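PDB 6VJ5: ESX-5 secretion-associated protein EspG5 from Mycobacterium marinum, which acts as a specific chaperone for cognate PE/PPE proteins, preventing aggregation of PE/PPE dimers, and is required for secretion of LipY and PE31/PPE18. Local coordinates for residues G16-Q21 with N44-E49; S189-F194 with Q214-P219; D156-I161 with G249-L254. All blocks are in the same frame, centred on the assembly; numbering follows the deposited sequence.

Contact 1. Residues G16-Q21 with N44-E49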
loop_
_atom_site.group_PDB
_atom_site.type_symbol
_atom_site.label_atom_id
_atom_site.label_comp_id
_atom_site.label_asym_id
_atom_site.label_seq_id
_atom_site.Cartn_x
_atom_site.Cartn_y
_atom_site.Cartn_z
ATOM N N GLY C 16 -5.424 9.481 -13.078
ATOM C CA GLY C 16 -5.059 9.034 -14.413
ATOM C C GLY C 16 -3.577 8.742 -14.552
ATOM O O GLY C 16 -3.185 7.776 -15.210
ATOM N N PHE C 17 -2.732 9.569 -13.935
ATOM C CA PHE C 17 -1.300 9.314 -14.018
ATOM C C PHE C 17 -0.935 7.989 -13.363
ATOM O O PHE C 17 0.002 7.312 -13.802
ATOM C CB PHE C 17 -0.512 10.442 -13.363
ATOM C CG PHE C 17 0.952 10.400 -13.673
ATOM C CD1 PHE C 17 1.804 9.570 -12.963
ATOM C CD2 PHE C 17 1.474 11.177 -14.690
ATOM C CE1 PHE C 17 3.151 9.526 -13.254
ATOM C CE2 PHE C 17 2.823 11.136 -14.986
ATOM C CZ PHE C 17 3.661 10.309 -14.267
ATOM N N TRP C 18 -1.652 7.612 -12.304
ATOM C CA TRP C 18 -1.382 6.341 -11.644
ATOM C C TRP C 18 -1.818 5.159 -12.501
ATOM O O TRP C 18 -1.162 4.115 -12.484
ATOM C CB TRP C 18 -2.076 6.321 -10.284
ATOM C CG TRP C 18 -2.146 4.987 -9.630
ATOM C CD1 TRP C 18 -1.179 4.388 -8.877
ATOM C CD2 TRP C 18 -3.255 4.087 -9.649
ATOM N NE1 TRP C 18 -1.617 3.165 -8.428
ATOM C CE2 TRP C 18 -2.890 2.957 -8.891
ATOM C CE3 TRP C 18 -4.521 4.123 -10.240
ATOM C CZ2 TRP C 18 -3.744 1.877 -8.708
ATOM C CZ3 TRP C 18 -5.366 3.056 -10.054
ATOM C CH2 TRP C 18 -4.977 1.947 -9.291
ATOM N N MET C 19 -2.903 5.302 -13.262
ATOM C CA MET C 19 -3.330 4.210 -14.128
ATOM C C MET C 19 -2.320 3.964 -15.240
ATOM O O MET C 19 -1.990 2.811 -15.538
ATOM C CB MET C 19 -4.712 4.518 -14.693
ATOM C CG MET C 19 -5.683 4.959 -13.610
ATOM S SD MET C 19 -7.408 4.598 -13.959
ATOM C CE MET C 19 -7.614 5.472 -15.506
ATOM N N LEU C 20 -1.808 5.029 -15.859
ATOM C CA LEU C 20 -0.764 4.851 -16.862
ATOM C C LEU C 20 0.420 4.097 -16.275
ATOM O O LEU C 20 0.975 3.197 -16.914
ATOM C CB LEU C 20 -0.321 6.206 -17.404
ATOM C CG LEU C 20 -1.470 7.065 -17.934
ATOM C CD1 LEU C 20 -0.989 8.460 -18.275
ATOM C CD2 LEU C 20 -2.107 6.404 -19.148
ATOM N N GLN C 21 0.813 4.445 -15.050
ATOM C CA GLN C 21 1.854 3.684 -14.374
ATOM C C GLN C 21 1.481 2.213 -14.280
ATOM O O GLN C 21 2.329 1.335 -14.475
ATOM C CB GLN C 21 2.097 4.248 -12.978
ATOM C CG GLN C 21 2.741 5.607 -12.962
ATOM C CD GLN C 21 2.863 6.153 -11.562
ATOM O OE1 GLN C 21 1.861 6.460 -10.918
ATOM N NE2 GLN C 21 4.093 6.266 -11.074
ATOM N N ASN C 44 -4.982 -6.079 -13.170
ATOM C CA ASN C 44 -5.171 -4.648 -13.354
ATOM C C ASN C 44 -6.496 -4.326 -14.033
ATOM O O ASN C 44 -6.684 -3.196 -14.499
ATOM C CB ASN C 44 -4.010 -4.063 -14.166
ATOM C CG ASN C 44 -2.846 -3.606 -13.289
ATOM O OD1 ASN C 44 -2.897 -3.703 -12.061
ATOM N ND2 ASN C 44 -1.792 -3.107 -13.921
ATOM N N ASP C 45 -7.424 -5.288 -14.099
ATOM C CA ASP C 45 -8.707 -5.070 -14.757
ATOM C C ASP C 45 -9.649 -4.200 -13.927
ATOM O O ASP C 45 -10.556 -3.577 -14.491
ATOM C CB ASP C 45 -9.374 -6.416 -15.068
ATOM C CG ASP C 45 -10.613 -6.272 -15.944
ATOM O OD1 ASP C 45 -10.870 -5.155 -16.455
ATOM O OD2 ASP C 45 -11.339 -7.274 -16.120
ATOM N N TRP C 46 -9.462 -4.145 -12.605
ATOM C CA TRP C 46 -10.237 -3.218 -11.785
ATOM C C TRP C 46 -9.914 -1.767 -12.117
ATOM O O TRP C 46 -10.675 -0.869 -11.739
ATOM C CB TRP C 46 -9.996 -3.485 -10.296
ATOM C CG TRP C 46 -8.634 -3.096 -9.787
ATOM C CD1 TRP C 46 -7.460 -3.776 -9.972
ATOM C CD2 TRP C 46 -8.311 -1.950 -8.985
ATOM N NE1 TRP C 46 -6.427 -3.115 -9.344
ATOM C CE2 TRP C 46 -6.924 -1.993 -8.731
ATOM C CE3 TRP C 46 -9.061 -0.890 -8.458
ATOM C CZ2 TRP C 46 -6.270 -1.015 -7.977
ATOM C CZ3 TRP C 46 -8.409 0.081 -7.712
ATOM C CH2 TRP C 46 -7.029 0.009 -7.477
ATOM N N LEU C 47 -8.803 -1.521 -12.817
ATOM C CA LEU C 47 -8.518 -0.182 -13.320
ATOM C C LEU C 47 -9.542 0.248 -14.364
ATOM O O LEU C 47 -9.877 1.436 -14.449
ATOM C CB LEU C 47 -7.109 -0.139 -13.914
ATOM C CG LEU C 47 -5.975 -0.542 -12.973
ATOM C CD1 LEU C 47 -4.647 -0.640 -13.702
ATOM C CD2 LEU C 47 -5.883 0.457 -11.834
ATOM N N ASN C 48 -10.044 -0.699 -15.168
ATOM C CA ASN C 48 -11.031 -0.382 -16.197
ATOM C C ASN C 48 -12.314 0.205 -15.617
ATOM O O ASN C 48 -13.116 0.782 -16.364
ATOM C CB ASN C 48 -11.378 -1.637 -17.005
ATOM C CG ASN C 48 -10.531 -1.788 -18.254
ATOM O OD1 ASN C 48 -10.128 -0.801 -18.865
ATOM N ND2 ASN C 48 -10.268 -3.031 -18.645
ATOM N N GLU C 49 -12.539 0.051 -14.311
ATOM C CA GLU C 49 -13.717 0.607 -13.663
ATOM C C GLU C 49 -13.554 2.080 -13.306
ATOM O O GLU C 49 -14.559 2.780 -13.152
ATOM C CB GLU C 49 -14.042 -0.206 -12.403
ATOM C CG GLU C 49 -14.806 -1.499 -12.682
ATOM C CD GLU C 49 -14.594 -2.573 -11.623
ATOM O OE1 GLU C 49 -14.005 -2.280 -10.559
ATOM O OE2 GLU C 49 -15.016 -3.725 -11.868
#

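Contact 2. Residues S189-F194 with Q214-P219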
loop_
_atom_site.group_PDB
_atom_site.type_symbol
_atom_site.label_atom_id
_atom_site.label_comp_id
_atom_site.label_asym_id
_atom_site.label_seq_id
_atom_site.Cartn_x
_atom_site.Cartn_y
_atom_site.Cartn_z
ATOM N N SER C 189 14.565 35.793 16.304
ATOM C CA SER C 189 14.356 37.158 16.770
ATOM C C SER C 189 13.279 37.889 15.980
ATOM O O SER C 189 13.028 39.068 16.252
ATOM C CB SER C 189 15.664 37.954 16.695
ATOM O OG SER C 189 15.916 38.413 15.376
ATOM N N GLY C 190 12.638 37.224 15.023
ATOM C CA GLY C 190 11.705 37.897 14.143
ATOM C C GLY C 190 12.342 38.645 12.997
ATOM O O GLY C 190 11.670 39.464 12.364
ATOM N N PHE C 191 13.618 38.383 12.702
ATOM C CA PHE C 191 14.354 39.115 11.670
ATOM C C PHE C 191 14.526 40.579 12.066
ATOM O O PHE C 191 14.426 41.482 11.235
ATOM C CB PHE C 191 13.675 38.983 10.305
ATOM C CG PHE C 191 13.736 37.590 9.752
ATOM C CD1 PHE C 191 14.901 37.109 9.172
ATOM C CD2 PHE C 191 12.641 36.747 9.844
ATOM C CE1 PHE C 191 14.965 35.818 8.680
ATOM C CE2 PHE C 191 12.700 35.453 9.352
ATOM C CZ PHE C 191 13.863 34.989 8.769
ATOM N N ASN C 192 14.805 40.804 13.347
ATOM C CA ASN C 192 14.912 42.156 13.870
ATOM C C ASN C 192 16.116 42.871 13.276
ATOM O O ASN C 192 17.221 42.319 13.225
ATOM C CB ASN C 192 15.021 42.120 15.389
ATOM C CG ASN C 192 14.977 43.498 16.004
ATOM O OD1 ASN C 192 15.944 43.945 16.619
ATOM N ND2 ASN C 192 13.859 44.192 15.823
ATOM N N VAL C 193 15.901 44.121 12.863
ATOM C CA VAL C 193 16.926 44.885 12.169
ATOM C C VAL C 193 18.161 45.106 13.024
ATOM O O VAL C 193 19.228 45.423 12.487
ATOM C CB VAL C 193 16.342 46.240 11.717
ATOM C CG1 VAL C 193 15.134 46.031 10.820
ATOM C CG2 VAL C 193 15.975 47.081 12.937
ATOM N N PHE C 194 18.046 44.961 14.345
ATOM C CA PHE C 194 19.188 45.122 15.234
ATOM C C PHE C 194 19.913 43.813 15.524
ATOM O O PHE C 194 20.952 43.838 16.192
ATOM C CB PHE C 194 18.759 45.743 16.575
ATOM C CG PHE C 194 18.170 47.119 16.453
ATOM C CD1 PHE C 194 18.966 48.199 16.112
ATOM C CD2 PHE C 194 16.822 47.333 16.693
ATOM C CE1 PHE C 194 18.424 49.471 16.000
ATOM C CE2 PHE C 194 16.275 48.599 16.583
ATOM C CZ PHE C 194 17.078 49.671 16.238
ATOM N N GLN C 214 14.405 40.441 3.948
ATOM C CA GLN C 214 13.123 40.608 3.274
ATOM C C GLN C 214 12.718 39.343 2.530
ATOM O O GLN C 214 11.555 38.929 2.585
ATOM C CB GLN C 214 13.201 41.799 2.321
ATOM C CG GLN C 214 13.154 43.143 3.032
ATOM C CD GLN C 214 13.903 44.237 2.293
ATOM O OE1 GLN C 214 14.230 44.104 1.114
ATOM N NE2 GLN C 214 14.186 45.328 2.993
ATOM N N ALA C 215 13.667 38.711 1.837
ATOM C CA ALA C 215 13.351 37.503 1.082
ATOM C C ALA C 215 13.004 36.345 2.009
ATOM O O ALA C 215 12.108 35.550 1.704
ATOM C CB ALA C 215 14.526 37.137 0.174
ATOM N N LEU C 216 13.703 36.227 3.137
ATOM C CA LEU C 216 13.430 35.139 4.069
ATOM C C LEU C 216 12.180 35.397 4.900
ATOM O O LEU C 216 11.499 34.446 5.302
ATOM C CB LEU C 216 14.620 34.934 5.009
ATOM C CG LEU C 216 15.990 34.647 4.393
ATOM C CD1 LEU C 216 17.040 34.505 5.492
ATOM C CD2 LEU C 216 15.923 33.396 3.532
ATOM N N SER C 217 11.875 36.664 5.176
ATOM C CA SER C 217 10.802 37.033 6.089
ATOM C C SER C 217 9.444 37.098 5.402
ATOM O O SER C 217 8.429 36.741 6.009
ATOM C CB SER C 217 11.129 38.383 6.733
ATOM O OG SER C 217 10.107 38.808 7.611
ATOM N N ASP C 218 9.408 37.540 4.148
ATOM C CA ASP C 218 8.148 37.753 3.458
ATOM C C ASP C 218 8.352 37.637 1.953
ATOM O O ASP C 218 8.233 38.636 1.229
ATOM C CB ASP C 218 7.567 39.124 3.818
ATOM C CG ASP C 218 6.247 39.395 3.127
ATOM O OD1 ASP C 218 5.352 38.526 3.187
ATOM O OD2 ASP C 218 6.107 40.478 2.522
ATOM N N PRO C 219 8.659 36.445 1.452
ATOM C CA PRO C 219 8.932 36.293 0.020
ATOM C C PRO C 219 7.652 36.354 -0.791
ATOM O O PRO C 219 6.572 35.971 -0.330
ATOM C CB PRO C 219 9.593 34.914 -0.074
ATOM C CG PRO C 219 8.991 34.153 1.088
ATOM C CD PRO C 219 8.750 35.171 2.189
#

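Contact 3. Residues D156-I161 with G249-L254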
loop_
_atom_site.group_PDB
_atom_site.type_symbol
_atom_site.label_atom_id
_atom_site.label_comp_id
_atom_site.label_asym_id
_atom_site.label_seq_id
_atom_site.Cartn_x
_atom_site.Cartn_y
_atom_site.Cartn_z
ATOM N N ASP C 156 11.872 31.308 -16.436
ATOM C CA ASP C 156 10.588 31.518 -17.094
ATOM C C ASP C 156 9.437 31.065 -16.204
ATOM O O ASP C 156 8.405 31.740 -16.117
ATOM C CB ASP C 156 10.554 30.785 -18.432
ATOM C CG ASP C 156 10.889 31.697 -19.600
ATOM O OD1 ASP C 156 11.379 32.824 -19.365
ATOM O OD2 ASP C 156 10.649 31.291 -20.754
ATOM N N GLY C 157 9.597 29.925 -15.532
ATOM C CA GLY C 157 8.563 29.475 -14.612
ATOM C C GLY C 157 8.401 30.416 -13.430
ATOM O O GLY C 157 7.289 30.649 -12.948
ATOM N N LEU C 158 9.513 30.963 -12.944
ATOM C CA LEU C 158 9.455 31.866 -11.800
ATOM C C LEU C 158 8.812 33.194 -12.183
ATOM O O LEU C 158 7.907 33.677 -11.492
ATOM C CB LEU C 158 10.859 32.073 -11.238
ATOM C CG LEU C 158 10.967 32.980 -10.017
ATOM C CD1 LEU C 158 9.930 32.598 -8.975
ATOM C CD2 LEU C 158 12.367 32.905 -9.429
ATOM N N GLU C 159 9.252 33.790 -13.296
ATOM C CA GLU C 159 8.646 35.039 -13.747
ATOM C C GLU C 159 7.156 34.871 -14.024
ATOM O O GLU C 159 6.384 35.822 -13.859
ATOM C CB GLU C 159 9.356 35.555 -15.001
ATOM C CG GLU C 159 10.842 35.869 -14.819
ATOM C CD GLU C 159 11.095 37.211 -14.151
ATOM O OE1 GLU C 159 10.131 37.817 -13.649
ATOM O OE2 GLU C 159 12.261 37.666 -14.132
ATOM N N SER C 160 6.726 33.679 -14.443
ATOM C CA SER C 160 5.303 33.458 -14.669
ATOM C C SER C 160 4.486 33.548 -13.388
ATOM O O SER C 160 3.257 33.648 -13.467
ATOM C CB SER C 160 5.062 32.096 -15.328
ATOM O OG SER C 160 5.209 31.037 -14.398
ATOM N N ILE C 161 5.127 33.510 -12.227
ATOM C CA ILE C 161 4.462 33.678 -10.947
ATOM C C ILE C 161 4.556 35.115 -10.460
ATOM O O ILE C 161 3.562 35.698 -10.032
ATOM C CB ILE C 161 5.055 32.700 -9.908
ATOM C CG1 ILE C 161 4.797 31.252 -10.323
ATOM C CG2 ILE C 161 4.474 32.977 -8.531
ATOM C CD1 ILE C 161 5.598 30.246 -9.528
ATOM N N GLY C 249 13.446 43.748 -1.674
ATOM C CA GLY C 249 14.686 44.241 -2.220
ATOM C C GLY C 249 15.193 43.521 -3.442
ATOM O O GLY C 249 16.343 43.727 -3.831
ATOM N N GLY C 250 14.377 42.677 -4.059
ATOM C CA GLY C 250 14.758 41.986 -5.276
ATOM C C GLY C 250 14.928 40.492 -5.057
ATOM O O GLY C 250 14.715 39.957 -3.968
ATOM N N ARG C 251 15.335 39.837 -6.145
ATOM C CA ARG C 251 15.454 38.388 -6.189
ATOM C C ARG C 251 16.876 37.960 -5.856
ATOM O O ARG C 251 17.836 38.435 -6.473
ATOM C CB ARG C 251 15.065 37.869 -7.572
ATOM C CG ARG C 251 15.144 36.357 -7.717
ATOM C CD ARG C 251 14.599 35.931 -9.066
ATOM N NE ARG C 251 13.170 36.207 -9.177
ATOM C CZ ARG C 251 12.535 36.402 -10.326
ATOM N NH1 ARG C 251 13.211 36.358 -11.471
ATOM N NH2 ARG C 251 11.228 36.642 -10.331
ATOM N N ILE C 252 16.998 37.049 -4.894
ATOM C CA ILE C 252 18.285 36.570 -4.405
ATOM C C ILE C 252 18.440 35.100 -4.765
ATOM O O ILE C 252 17.461 34.348 -4.851
ATOM C CB ILE C 252 18.409 36.769 -2.879
ATOM C CG1 ILE C 252 18.086 38.218 -2.509
ATOM C CG2 ILE C 252 19.795 36.378 -2.399
ATOM C CD1 ILE C 252 18.158 38.511 -1.020
ATOM N N ALA C 253 19.691 34.690 -4.969
ATOM C CA ALA C 253 20.037 33.312 -5.290
ATOM C C ALA C 253 20.987 32.777 -4.233
ATOM O O ALA C 253 21.986 33.424 -3.910
ATOM C CB ALA C 253 20.687 33.211 -6.673
ATOM N N LEU C 254 20.682 31.590 -3.712
ATOM C CA LEU C 254 21.500 30.931 -2.706
ATOM C C LEU C 254 21.837 29.529 -3.180
ATOM O O LEU C 254 20.970 28.812 -3.690
ATOM C CB LEU C 254 20.772 30.856 -1.362
ATOM C CG LEU C 254 20.242 32.178 -0.813
ATOM C CD1 LEU C 254 19.053 31.933 0.096
ATOM C CD2 LEU C 254 21.345 32.902 -0.063
#

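Contact 1. Residues G16-Q21 with N44-E49
The short turn that carries Trp-46 and Leu-47 to Trp-18 and Met-19 is closed by a backbone bond from Asn-48 N to Asp-45 O, 3.0 Å long. Asn-48 ND2 backs it up with a 3.1 Å bond to Asp-45 OD1. The carboxylate oxygen is met on its anti side, tilted about 30° out of the carboxylate plane, while the bond lies close to the amide plane of Asn-48. Asn-48 OD1 is held in turn by Arg-57 of helix 51-58.

Across the contact the groups are apolar. Trp-18 has its CG anti to the backbone N (chi1 167°), and its six-membered ring reaches out from helix 14-23. Trp-18 CH2 lies 3.4 Å from Trp-46 CH2. The two six-membered rings are inclined at 59°, with centroids 5.5 Å apart. This is an oblique aromatic pair. Leu-47 CD2 lies over one face of the Trp-46 ring, offset toward its rim. Met-19 SD comes no nearer than 4.0 Å to Leu-47 O, and Met-19 also packs on helix 51-58.

Arg-36 makes a cation-pi contact with Trp-18. Trp-46 also stacks with a ring of another protein chain. Hydrophobic packing therefore joins the loop to helix 14-23, while Trp-18 NE1 and Asn-48 OD1 are hydrogen-bonded outside the contact, weakly to Pro-37 O and to Arg-57 respectively.

Contact 2. Residues S189-F194 with Q214-P219
Phe-191 carries segment 189-194 onto Leu-216 and Ser-217, and the turn that places it starts at Ser-189. Ser-189 OG is hydrogen-bonded to Trp-186 O in the last turn of helix 176-188. It also takes a weak bond from Asn-192 N, 3.3 Å away. Gly-190 ends the helix in a Schellman motif. Its positive phi (81°) would press a CB against the carbonyl oxygen of Ser-189, so glycine suits the position.

Phe-191 follows, also with positive phi. Its side chain leaves the backbone toward helix 206-217, with CG anti to the carbonyl carbon (chi1 -68°), and the ring lies against Leu-216 and Ser-217. Ser-217 CB sits over one face of the ring in a CH-pi contact, 4.2 Å from the ring centroid and 27° off the normal. Its closest ring atom is Phe-191 CD2, at 3.8 Å. Leu-216 CB touches Phe-191 CE1, also at 3.8 Å, and approaches the ring obliquely. The Leu-216 side chain crosses the phenylalanine at about a right angle. Apolar side chains of another protein chain also pack on Phe-191 and Leu-216.

Asn-192 forms an Asx turn, its OD1 accepting from Phe-194 N at 3.3 Å with the donor well above the carbonyl plane. Asn-192 O is hydrogen-bonded to Trp-186 NE1.

The contact ties the loop after helix 176-188 to the last turn of helix 206-217. Trp-186 of the first helix meets the Phe-191 ring edge-to-face, and Leu-216 of the second packs on Lys-245 of strand 234-247.

Contact 3. Residues D156-I161 with G249-L254
Arg-251 runs out nearly straight from strand 250-256 and then bends at chi3 (-66°), which sets one face of its guanidinium against Leu-158 and its edge beside Glu-159. Glu-159 bends at chi2 (-79°) to bring its carboxylate to the same group. The Leu-158 side chain meets Arg-251 from the opposite direction. Its CD2 lies over one face of the guanidinium, offset toward the rim on the NE side and 3.4 Å from Arg-251 NE. Leu-158 CG is 3.7 Å from Arg-251 NH2.

Glu-159 is at the guanidinium edge. Arg-251 NH1 gives a 3.1 Å bond to Glu-159 OE2, part of a salt bridge. The donor reaches that oxygen from above the carboxylate plane. The two flat groups are turned 69° apart, so they do not form a coplanar pair of bonds.

Arg-251 NE makes a second salt bridge, to Asp-246 OD1 on the neighbouring strand 234-247. Leu-158 packs further onto Leu-244 of that strand and onto Ala-221 and Val-223 of strand 221-231. Helix 147-159 is thus joined to the large antiparallel sheet. Two carboxylates probably offset the charge of the buried arginine, while Leu-158 shields one face of its guanidinium.

In the fold
Contact 1 lies on the opposite side of the chain's centre from contacts 2 and 3. Its centre is about 47 Å from that of contact 2 and about 38 Å from that of contact 3. Contacts 2 and 3 are neighbours, with centres about 18 Å apart, and they touch. Gln-214 OE1 lies 2.9 Å from Gly-249 N, and Ala-215 CB packs 4.1 Å from Ile-252 CD1. In sequence, both segments of contact 2 fall between those of contact 3. Each pair of segments has a residue that packs on a chain of another protein: Trp-46, Phe-191 with Leu-216, and Leu-254 of segment 249-254. This is consistent with partner-protein contacts at both ends of the chaperone.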